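Long-range contacts in acetyl-xylan esterase (Streptomyces lividans, PDB 2CC0), which probably removes acetyl groups from xylan in plant cell walls, as a metal-dependent esterase of carbohydrate esterase family 4: residues V59-Y64 against S79-T84; F11-S16 against F36-Y41; Y64-M69 against R100-E105. All coordinates share one frame; numbering follows the deposited sequence.

Interaction 1 (V59-Y64 against S79-T84); sequences VANHSY and SEISRT. With ZN (zinc ion), chain C.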
loop_
_atom_site.group_PDB
_atom_site.type_symbol
_atom_site.label_atom_id
_atom_site.label_comp_id
_atom_site.label_asym_id
_atom_site.label_seq_id
_atom_site.Cartn_x
_atom_site.Cartn_y
_atom_site.Cartn_z
ATOM N N VAL A 59 -9.589 -13.345 7.908
ATOM C CA VAL A 59 -10.853 -12.600 7.970
ATOM C C VAL A 59 -10.515 -11.166 8.380
ATOM O O VAL A 59 -9.743 -10.933 9.326
ATOM C CB VAL A 59 -11.839 -13.219 8.995
ATOM C CG1 VAL A 59 -13.174 -12.465 8.932
ATOM C CG2 VAL A 59 -12.016 -14.718 8.703
ATOM N N ALA A 60 -11.104 -10.220 7.658
ATOM C CA ALA A 60 -10.819 -8.810 7.845
ATOM C C ALA A 60 -12.105 -7.987 7.904
ATOM O O ALA A 60 -13.199 -8.507 7.672
ATOM C CB ALA A 60 -9.879 -8.296 6.745
ATOM N N ASN A 61 -11.940 -6.725 8.291
ATOM C CA ASN A 61 -13.060 -5.813 8.638
ATOM C C ASN A 61 -13.483 -4.987 7.424
ATOM O O ASN A 61 -12.636 -4.309 6.814
ATOM C CB ASN A 61 -12.576 -4.918 9.807
ATOM C CG ASN A 61 -13.649 -3.995 10.389
ATOM O OD1 ASN A 61 -14.458 -3.391 9.674
ATOM N ND2 ASN A 61 -13.579 -3.810 11.719
ATOM N N HIS A 62 -14.777 -5.016 7.089
ATOM C CA HIS A 62 -15.288 -4.262 5.939
ATOM C C HIS A 62 -16.467 -3.344 6.352
ATOM O O HIS A 62 -17.328 -3.043 5.522
ATOM C CB HIS A 62 -15.683 -5.204 4.798
ATOM C CG HIS A 62 -15.868 -4.531 3.464
ATOM N ND1 HIS A 62 -15.063 -3.501 3.006
ATOM C CD2 HIS A 62 -16.735 -4.798 2.464
ATOM C CE1 HIS A 62 -15.452 -3.143 1.788
ATOM N NE2 HIS A 62 -16.466 -3.914 1.437
ATOM N N SER A 63 -16.423 -2.850 7.600
ATOM C CA SER A 63 -17.491 -2.041 8.245
ATOM C C SER A 63 -18.704 -2.897 8.604
ATOM O O SER A 63 -18.779 -4.072 8.216
ATOM C CB SER A 63 -17.927 -0.845 7.392
ATOM O OG SER A 63 -18.885 -1.251 6.415
ATOM N N TYR A 64 -19.645 -2.305 9.344
ATOM C CA TYR A 64 -20.806 -3.065 9.822
ATOM C C TYR A 64 -21.921 -3.142 8.783
ATOM O O TYR A 64 -22.491 -4.220 8.582
ATOM C CB TYR A 64 -21.344 -2.528 11.156
ATOM C CG TYR A 64 -22.087 -3.596 11.923
ATOM C CD1 TYR A 64 -21.392 -4.511 12.723
ATOM C CD2 TYR A 64 -23.487 -3.701 11.851
ATOM C CE1 TYR A 64 -22.065 -5.532 13.439
ATOM C CE2 TYR A 64 -24.165 -4.725 12.554
ATOM C CZ TYR A 64 -23.457 -5.616 13.339
ATOM O OH TYR A 64 -24.131 -6.622 14.018
ATOM N N SER A 79 -18.250 3.456 15.653
ATOM C CA SER A 79 -19.256 2.426 15.846
ATOM C C SER A 79 -19.221 1.344 14.760
ATOM O O SER A 79 -19.257 0.152 15.058
ATOM C CB SER A 79 -20.651 3.078 15.897
ATOM O OG SER A 79 -21.658 2.099 16.067
ATOM N N GLU A 80 -19.137 1.759 13.503
ATOM C CA GLU A 80 -19.122 0.814 12.397
ATOM C C GLU A 80 -17.912 -0.119 12.481
ATOM O O GLU A 80 -18.016 -1.337 12.285
ATOM C CB GLU A 80 -19.096 1.600 11.076
ATOM C CG GLU A 80 -20.452 2.185 10.667
ATOM C CD GLU A 80 -21.326 1.230 9.857
ATOM O OE1 GLU A 80 -20.805 0.276 9.255
ATOM O OE2 GLU A 80 -22.561 1.456 9.821
ATOM N N ILE A 81 -16.749 0.454 12.753
ATOM C CA ILE A 81 -15.522 -0.348 12.820
ATOM C C ILE A 81 -15.475 -1.255 14.071
ATOM O O ILE A 81 -15.201 -2.473 13.983
ATOM C CB ILE A 81 -14.285 0.562 12.692
ATOM C CG1 ILE A 81 -14.109 0.928 11.204
ATOM C CG2 ILE A 81 -13.040 -0.150 13.194
ATOM C CD1 ILE A 81 -13.055 2.004 10.932
ATOM N N SER A 82 -15.775 -0.668 15.231
ATOM C CA SER A 82 -15.706 -1.430 16.472
ATOM C C SER A 82 -16.732 -2.573 16.519
ATOM O O SER A 82 -16.405 -3.676 16.953
ATOM C CB SER A 82 -15.843 -0.514 17.682
ATOM O OG SER A 82 -17.066 0.178 17.648
ATOM N N ARG A 83 -17.951 -2.331 16.058
ATOM C CA ARG A 83 -18.972 -3.385 16.058
ATOM C C ARG A 83 -18.554 -4.538 15.154
ATOM O O ARG A 83 -18.858 -5.696 15.422
ATOM C CB ARG A 83 -20.333 -2.830 15.643
ATOM C CG ARG A 83 -20.995 -2.001 16.748
ATOM C CD ARG A 83 -21.669 -0.771 16.166
ATOM N NE ARG A 83 -22.882 -1.105 15.453
ATOM C CZ ARG A 83 -23.318 -0.513 14.346
ATOM N NH1 ARG A 83 -22.642 0.474 13.775
ATOM N NH2 ARG A 83 -24.458 -0.923 13.811
ATOM N N THR A 84 -17.861 -4.204 14.059
ATOM C CA THR A 84 -17.381 -5.250 13.168
ATOM C C THR A 84 -16.219 -6.071 13.789
ATOM O O THR A 84 -16.171 -7.303 13.607
ATOM C CB THR A 84 -17.030 -4.642 11.788
ATOM O OG1 THR A 84 -18.204 -4.001 11.264
ATOM C CG2 THR A 84 -16.584 -5.737 10.825
HETATM ZN ZN ZN C . -17.755 -3.718 -0.214
HETATM O O HOH W 1 -18.535 -3.955 -2.125
#
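Y64 meets residues 79-84 of helix 74-90 with one face of its ring and with its backbone N. Over that face, in one of two deposited conformers, lies the R83 guanidinium, the planes 27° apart and CZ of R83 4.5 Å from the centroid of the Y64 ring; with CZ 29° off the ring normal, this is an off-centre cation-pi stack, not certain to be permanent. With CG of Y64 anti to the backbone N (chi1 -155°), the ring also brings an edge, near its plane, to OG1 of T84. The backbone N of Y64 donates to OE1 of E80 at 2.8 Å in a bent bond, on the anti side but tilted out of the carboxylate plane; OE2 of E80 is held by T65. N61 and T84 meet obliquely, CG2 of T84 packing 3.4 Å from OD1 of N61. ND2 of N61 donates to O of I81 at 3.1 Å and also to Q85. OD1 of N61 accepts from N of S63 at 2.9 Å, forming an Asx turn. Both ends of the buried amide are therefore satisfied, fixing its rotation, while the E80 carboxylate ties down the loop just beyond the zinc ligand H62.

Interaction 2 (F11-S16 against F36-Y41); sequences FDDGPS and FNQGQY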
loop_
_atom_site.group_PDB
_atom_site.type_symbol
_atom_site.label_atom_id
_atom_site.label_comp_id
_atom_site.label_asym_id
_atom_site.label_seq_id
_atom_site.Cartn_x
_atom_site.Cartn_y
_atom_site.Cartn_z
ATOM N N PHE A 11 -11.816 -11.096 -1.021
ATOM C CA PHE A 11 -13.249 -11.175 -1.335
ATOM C C PHE A 11 -14.043 -10.351 -0.333
ATOM O O PHE A 11 -14.042 -10.645 0.885
ATOM C CB PHE A 11 -13.723 -12.649 -1.303
ATOM C CG PHE A 11 -13.011 -13.517 -2.289
ATOM C CD1 PHE A 11 -13.469 -13.601 -3.601
ATOM C CD2 PHE A 11 -11.839 -14.214 -1.929
ATOM C CE1 PHE A 11 -12.820 -14.386 -4.523
ATOM C CE2 PHE A 11 -11.179 -14.997 -2.847
ATOM C CZ PHE A 11 -11.656 -15.072 -4.168
ATOM N N ASP A 12 -14.689 -9.301 -0.843
ATOM C CA ASP A 12 -15.525 -8.430 -0.029
ATOM C C ASP A 12 -16.983 -8.895 0.095
ATOM O O ASP A 12 -17.536 -9.537 -0.821
ATOM C CB ASP A 12 -15.548 -7.023 -0.619
ATOM C CG ASP A 12 -14.260 -6.252 -0.380
ATOM O OD1 ASP A 12 -13.272 -6.817 0.121
ATOM O OD2 ASP A 12 -14.245 -5.054 -0.744
ATOM N N ASP A 13 -17.551 -8.568 1.257
ATOM C CA ASP A 13 -19.010 -8.477 1.496
ATOM C C ASP A 13 -19.712 -9.735 1.966
ATOM O O ASP A 13 -20.973 -9.814 1.971
ATOM C CB ASP A 13 -19.770 -7.902 0.294
ATOM C CG ASP A 13 -19.490 -6.451 0.074
ATOM O OD1 ASP A 13 -19.245 -5.731 1.074
ATOM O OD2 ASP A 13 -19.552 -6.039 -1.118
ATOM N N GLY A 14 -18.931 -10.698 2.390
ATOM C CA GLY A 14 -19.533 -11.886 2.988
ATOM C C GLY A 14 -19.626 -11.753 4.490
ATOM O O GLY A 14 -19.366 -10.686 5.076
ATOM N N PRO A 15 -19.979 -12.859 5.151
ATOM C CA PRO A 15 -20.393 -14.075 4.435
ATOM C C PRO A 15 -21.887 -14.080 4.126
ATOM O O PRO A 15 -22.587 -13.116 4.442
ATOM C CB PRO A 15 -20.207 -15.182 5.500
ATOM C CG PRO A 15 -20.006 -14.508 6.806
ATOM C CD PRO A 15 -19.940 -13.013 6.611
ATOM N N SER A 16 -22.352 -15.088 3.407
ATOM C CA SER A 16 -23.490 -15.041 2.470
ATOM C C SER A 16 -23.803 -16.487 2.104
ATOM O O SER A 16 -23.000 -17.402 2.362
ATOM C CB SER A 16 -23.351 -14.177 1.236
ATOM O OG SER A 16 -22.820 -14.933 0.194
ATOM N N PHE A 36 -13.010 -9.898 3.437
ATOM C CA PHE A 36 -13.353 -8.622 4.092
ATOM C C PHE A 36 -14.859 -8.659 4.363
ATOM O O PHE A 36 -15.673 -8.300 3.500
ATOM C CB PHE A 36 -12.942 -7.432 3.226
ATOM C CG PHE A 36 -11.469 -7.167 3.254
ATOM C CD1 PHE A 36 -10.610 -7.851 2.379
ATOM C CD2 PHE A 36 -10.925 -6.257 4.180
ATOM C CE1 PHE A 36 -9.225 -7.600 2.422
ATOM C CE2 PHE A 36 -9.547 -6.012 4.208
ATOM C CZ PHE A 36 -8.714 -6.683 3.341
ATOM N N ASN A 37 -15.203 -9.175 5.545
ATOM C CA ASN A 37 -16.619 -9.366 5.927
ATOM C C ASN A 37 -17.270 -8.076 6.425
ATOM O O ASN A 37 -16.633 -7.273 7.124
ATOM C CB ASN A 37 -16.740 -10.397 7.064
ATOM C CG ASN A 37 -16.432 -11.836 6.634
ATOM O OD1 ASN A 37 -16.308 -12.197 5.432
ATOM N ND2 ASN A 37 -16.384 -12.680 7.616
ATOM N N GLN A 38 -18.570 -7.922 6.157
ATOM C CA GLN A 38 -19.336 -6.878 6.860
ATOM C C GLN A 38 -19.726 -7.401 8.241
ATOM O O GLN A 38 -20.132 -8.567 8.383
ATOM C CB GLN A 38 -20.619 -6.525 6.112
ATOM C CG GLN A 38 -20.338 -5.804 4.782
ATOM C CD GLN A 38 -21.595 -5.319 4.131
ATOM O OE1 GLN A 38 -22.549 -4.964 4.820
ATOM N NE2 GLN A 38 -21.611 -5.297 2.805
ATOM N N GLY A 39 -19.633 -6.532 9.240
ATOM C CA GLY A 39 -19.993 -6.944 10.622
ATOM C C GLY A 39 -21.417 -7.495 10.714
ATOM O O GLY A 39 -21.661 -8.499 11.397
ATOM N N GLN A 40 -22.374 -6.881 10.012
ATOM C CA GLN A 40 -23.764 -7.370 10.130
ATOM C C GLN A 40 -23.884 -8.818 9.660
ATOM O O GLN A 40 -24.662 -9.583 10.216
ATOM C CB GLN A 40 -24.741 -6.464 9.370
ATOM C CG GLN A 40 -24.560 -6.437 7.872
ATOM C CD GLN A 40 -25.541 -5.488 7.200
ATOM O OE1 GLN A 40 -26.673 -5.291 7.692
ATOM N NE2 GLN A 40 -25.145 -4.928 6.068
ATOM N N TYR A 41 -23.137 -9.183 8.617
ATOM C CA TYR A 41 -23.175 -10.557 8.089
ATOM C C TYR A 41 -22.370 -11.535 8.937
ATOM O O TYR A 41 -22.745 -12.713 9.044
ATOM C CB TYR A 41 -22.724 -10.609 6.626
ATOM C CG TYR A 41 -23.572 -9.739 5.706
ATOM C CD1 TYR A 41 -24.945 -9.628 5.903
ATOM C CD2 TYR A 41 -22.990 -9.041 4.626
ATOM C CE1 TYR A 41 -25.738 -8.810 5.060
ATOM C CE2 TYR A 41 -23.762 -8.235 3.792
ATOM C CZ TYR A 41 -25.138 -8.135 4.015
ATOM O OH TYR A 41 -25.936 -7.359 3.190
HETATM O O HOH W 2 -16.225 -11.454 2.569
#
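Q38 reaches across to D13, and its side chain can be followed outward from CB. CG lies anti to the carbonyl carbon (chi1 -69°) and the chain then runs extended, carrying CG to 3.9 Å from OD1 of D13; CD stands equally far from that oxygen. At the tip, NE2 of Q38 donates to OD1 of D13 at 3.0 Å with an N-H...O angle of 165°. The acceptor is met from well above the carboxylate plane, whereas D13 OD1 lies close to the amide plane of Q38, and the two flat groups stand 81° apart. The other tip atom, OE1 of Q38, accepts from NE2 of Q40 at 2.9 Å. Both ends of the amide are thus engaged, a second-shell hold on D13 of the zinc site.

The backbones fix the frame for this bond. N of F36 donates to O of F11, and N of D13 donates to O of F36 at 2.9 Å; these two bonds flank the parallel pairing of D12 with F36. Beyond it, N of Q38 donates to O of G14 at 3.1 Å. A water takes the N-H of G14 at 2.8 Å and also lies within hydrogen-bonding distance of O of F11 and OD1 of N37, whose ND2 is hydrogen-bonded to Q52. P15, after a cis peptide bond, sets its CD 3.7 Å from CB of Y41. D12 runs alongside F36, its OD1 3.2 Å from CB of F36, and that carboxylate is salt-bridged to R100.

The contact closes a beta-alpha-beta unit of strand 5-12, helix 19-28 and strand 34-37. Strands 151-155 and 58-61 flank the paired strands, Q38 is the N-cap residue of helix 39-44, and helix 46-54 packs on P15 and N37.

Interaction 3 (Y64-M69 against R100-E105); sequences YTHPHM and RPPYGE. With ZN (zinc ion), chain C; ACT (acetate ion), chain D.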
loop_
_atom_site.group_PDB
_atom_site.type_symbol
_atom_site.label_atom_id
_atom_site.label_comp_id
_atom_site.label_asym_id
_atom_site.label_seq_id
_atom_site.Cartn_x
_atom_site.Cartn_y
_atom_site.Cartn_z
ATOM N N TYR A 64 -19.645 -2.305 9.344
ATOM C CA TYR A 64 -20.806 -3.065 9.822
ATOM C C TYR A 64 -21.921 -3.142 8.783
ATOM O O TYR A 64 -22.491 -4.220 8.582
ATOM C CB TYR A 64 -21.344 -2.528 11.156
ATOM C CG TYR A 64 -22.087 -3.596 11.923
ATOM C CD1 TYR A 64 -21.392 -4.511 12.723
ATOM C CD2 TYR A 64 -23.487 -3.701 11.851
ATOM C CE1 TYR A 64 -22.065 -5.532 13.439
ATOM C CE2 TYR A 64 -24.165 -4.725 12.554
ATOM C CZ TYR A 64 -23.457 -5.616 13.339
ATOM O OH TYR A 64 -24.131 -6.622 14.018
ATOM N N THR A 65 -22.212 -2.020 8.131
ATOM C CA THR A 65 -23.358 -1.947 7.215
ATOM C C THR A 65 -22.971 -1.417 5.806
ATOM O O THR A 65 -23.851 -1.142 4.987
ATOM C CB THR A 65 -24.471 -1.002 7.782
ATOM O OG1 THR A 65 -24.004 0.360 7.779
ATOM C CG2 THR A 65 -24.914 -1.402 9.200
ATOM N N HIS A 66 -21.672 -1.253 5.545
ATOM C CA HIS A 66 -21.173 -0.797 4.247
ATOM C C HIS A 66 -21.634 0.643 3.868
ATOM O O HIS A 66 -22.057 0.870 2.736
ATOM C CB HIS A 66 -21.561 -1.821 3.147
ATOM C CG HIS A 66 -20.682 -1.787 1.934
ATOM N ND1 HIS A 66 -20.838 -0.870 0.918
ATOM C CD2 HIS A 66 -19.645 -2.580 1.563
ATOM C CE1 HIS A 66 -19.943 -1.097 -0.026
ATOM N NE2 HIS A 66 -19.206 -2.128 0.339
ATOM N N PRO A 67 -21.538 1.602 4.808
ATOM C CA PRO A 67 -21.905 2.983 4.459
ATOM C C PRO A 67 -20.783 3.639 3.672
ATOM O O PRO A 67 -19.663 3.110 3.654
ATOM C CB PRO A 67 -22.005 3.672 5.829
ATOM C CG PRO A 67 -21.020 2.949 6.668
ATOM C CD PRO A 67 -21.075 1.498 6.216
ATOM N N HIS A 68 -21.066 4.790 3.068
ATOM C CA HIS A 68 -19.999 5.651 2.575
ATOM C C HIS A 68 -19.399 6.303 3.819
ATOM O O HIS A 68 -19.935 7.263 4.346
ATOM C CB HIS A 68 -20.594 6.697 1.631
ATOM C CG HIS A 68 -21.000 6.144 0.304
ATOM N ND1 HIS A 68 -20.128 6.047 -0.760
ATOM C CD2 HIS A 68 -22.185 5.651 -0.130
ATOM C CE1 HIS A 68 -20.757 5.508 -1.792
ATOM N NE2 HIS A 68 -22.005 5.265 -1.436
ATOM N N MET A 69 -18.281 5.775 4.310
ATOM C CA MET A 69 -17.740 6.138 5.647
ATOM C C MET A 69 -17.347 7.611 5.769
ATOM O O MET A 69 -17.437 8.190 6.845
ATOM C CB MET A 69 -16.533 5.250 6.030
ATOM C CG MET A 69 -16.847 3.747 6.295
ATOM S SD MET A 69 -17.611 3.322 7.894
ATOM C CE MET A 69 -16.231 3.416 9.052
ATOM N N ARG A 100 -10.860 -2.697 5.055
ATOM C CA ARG A 100 -11.028 -2.114 3.715
ATOM C C ARG A 100 -12.218 -1.169 3.757
ATOM O O ARG A 100 -13.339 -1.596 4.095
ATOM C CB ARG A 100 -11.244 -3.198 2.646
ATOM C CG ARG A 100 -11.518 -2.611 1.258
ATOM C CD ARG A 100 -11.512 -3.738 0.263
ATOM N NE ARG A 100 -10.148 -4.111 -0.134
ATOM C CZ ARG A 100 -9.850 -5.286 -0.694
ATOM N NH1 ARG A 100 -10.812 -6.199 -0.852
ATOM N NH2 ARG A 100 -8.608 -5.544 -1.066
ATOM N N PRO A 101 -11.998 0.120 3.441
ATOM C CA PRO A 101 -13.130 1.040 3.480
ATOM C C PRO A 101 -14.134 0.654 2.383
ATOM O O PRO A 101 -13.737 0.346 1.249
ATOM C CB PRO A 101 -12.503 2.394 3.106
ATOM C CG PRO A 101 -11.033 2.245 3.346
ATOM C CD PRO A 101 -10.751 0.788 3.012
ATOM N N PRO A 102 -15.435 0.671 2.708
ATOM C CA PRO A 102 -16.417 0.537 1.631
ATOM C C PRO A 102 -16.130 1.557 0.510
ATOM O O PRO A 102 -15.838 2.733 0.783
ATOM C CB PRO A 102 -17.739 0.866 2.343
ATOM C CG PRO A 102 -17.525 0.421 3.786
ATOM C CD PRO A 102 -16.059 0.752 4.046
ATOM N N TYR A 103 -16.207 1.104 -0.738
ATOM C CA TYR A 103 -16.036 1.972 -1.958
ATOM C C TYR A 103 -14.606 2.477 -2.085
ATOM O O TYR A 103 -14.345 3.330 -2.926
ATOM C CB TYR A 103 -16.999 3.178 -1.954
ATOM C CG TYR A 103 -18.418 2.761 -1.630
ATOM C CD1 TYR A 103 -19.198 2.088 -2.580
ATOM C CD2 TYR A 103 -18.949 2.967 -0.363
ATOM C CE1 TYR A 103 -20.502 1.673 -2.270
ATOM C CE2 TYR A 103 -20.262 2.559 -0.037
ATOM C CZ TYR A 103 -21.027 1.905 -1.000
ATOM O OH TYR A 103 -22.306 1.490 -0.677
ATOM N N GLY A 104 -13.696 2.003 -1.221
ATOM C CA GLY A 104 -12.310 2.498 -1.220
ATOM C C GLY A 104 -12.179 3.937 -0.721
ATOM O O GLY A 104 -11.113 4.536 -0.860
ATOM N N GLU A 105 -13.265 4.484 -0.165
ATOM C CA GLU A 105 -13.343 5.904 0.191
ATOM C C GLU A 105 -12.813 6.132 1.588
ATOM O O GLU A 105 -13.322 5.566 2.580
ATOM C CB GLU A 105 -14.788 6.429 0.066
ATOM C CG GLU A 105 -15.243 6.458 -1.395
ATOM C CD GLU A 105 -16.756 6.624 -1.597
ATOM O OE1 GLU A 105 -17.524 6.591 -0.614
ATOM O OE2 GLU A 105 -17.161 6.765 -2.785
HETATM ZN ZN ZN C . -17.755 -3.718 -0.214
HETATM C C ACT D . -15.747 -2.429 -1.419
HETATM O O ACT D . -16.712 -1.646 -1.247
HETATM O OXT ACT D . -16.003 -3.660 -1.563
HETATM C CH3 ACT D . -14.341 -1.910 -1.439
HETATM O O HOH W 3 -24.232 2.430 1.326
HETATM O O HOH W 4 -15.890 4.309 2.884
HETATM O O HOH W 1 -18.535 -3.955 -2.125
#
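The shortest direct hydrogen bond between the two segments joins ND1 of H68 to OE1 of E105, 2.7 Å long and nearly straight at 171°. It uses the syn side of the carboxylate and lies close to the plane of the H68 ring, so it sets the rotation of the imidazole. In that orientation H68 forms an offset stack with Y103, centroids 3.8 Å apart and planes nearly parallel. The opposite face of Y103 receives the edge of H66: CE1 of H66 is 3.3 Å from CZ of Y103, and the planes stand at 80°. Replacing H68 by an alanine removes the stacked ring and the ND1 donor, and is likely to leave the E105 carboxylate without its mate and one face of Y103 less well covered. H66 is backed by P102, whose CB lies over the ring centre, 3.7 Å from the centroid, a CH-pi contact. With CG anti to the backbone N (chi1 -156°), the H66 ring directs NE2 to zinc at 2.2 Å. A water bridges O of H66 and OH of Y103; another joins N of M69 to the carbonyls of P102 and E105. The bound acetate, probably from the crystallisation liquor, chelates zinc with both oxygens, and its O accepts from N of Y103 at 2.8 Å. Two loops that follow strands thereby make one wall of the Asp-His-His metal site of polysaccharide deacetylases; the N-H of Y103 is placed as in an oxyanion hole and probably, with zinc, stabilises the negative oxygen forming on the substrate carbonyl.

In the fold
Interaction 2 closes first along the chain; interactions 1 and 3 follow, their segments alternating and sharing Y64. The centre of interaction 1 is about 10 Å from the centres of both others, and those of 2 and 3 are about 12 Å apart. Interactions 1 and 2 reach the same parallel sheet through neighbouring strands 58-61 and 34-37, while helix 74-90 and the loop after strand 98-99 supply the partners in 1 and 3. Direct bonds join them: H62 N with N37 O, H62 ND1 with R100 O, and the D12-R100 salt bridge. Each interaction contributes one residue of the zinc site, H62 in 1, D13 in 2, H66 in 3, so the metal lies where they meet.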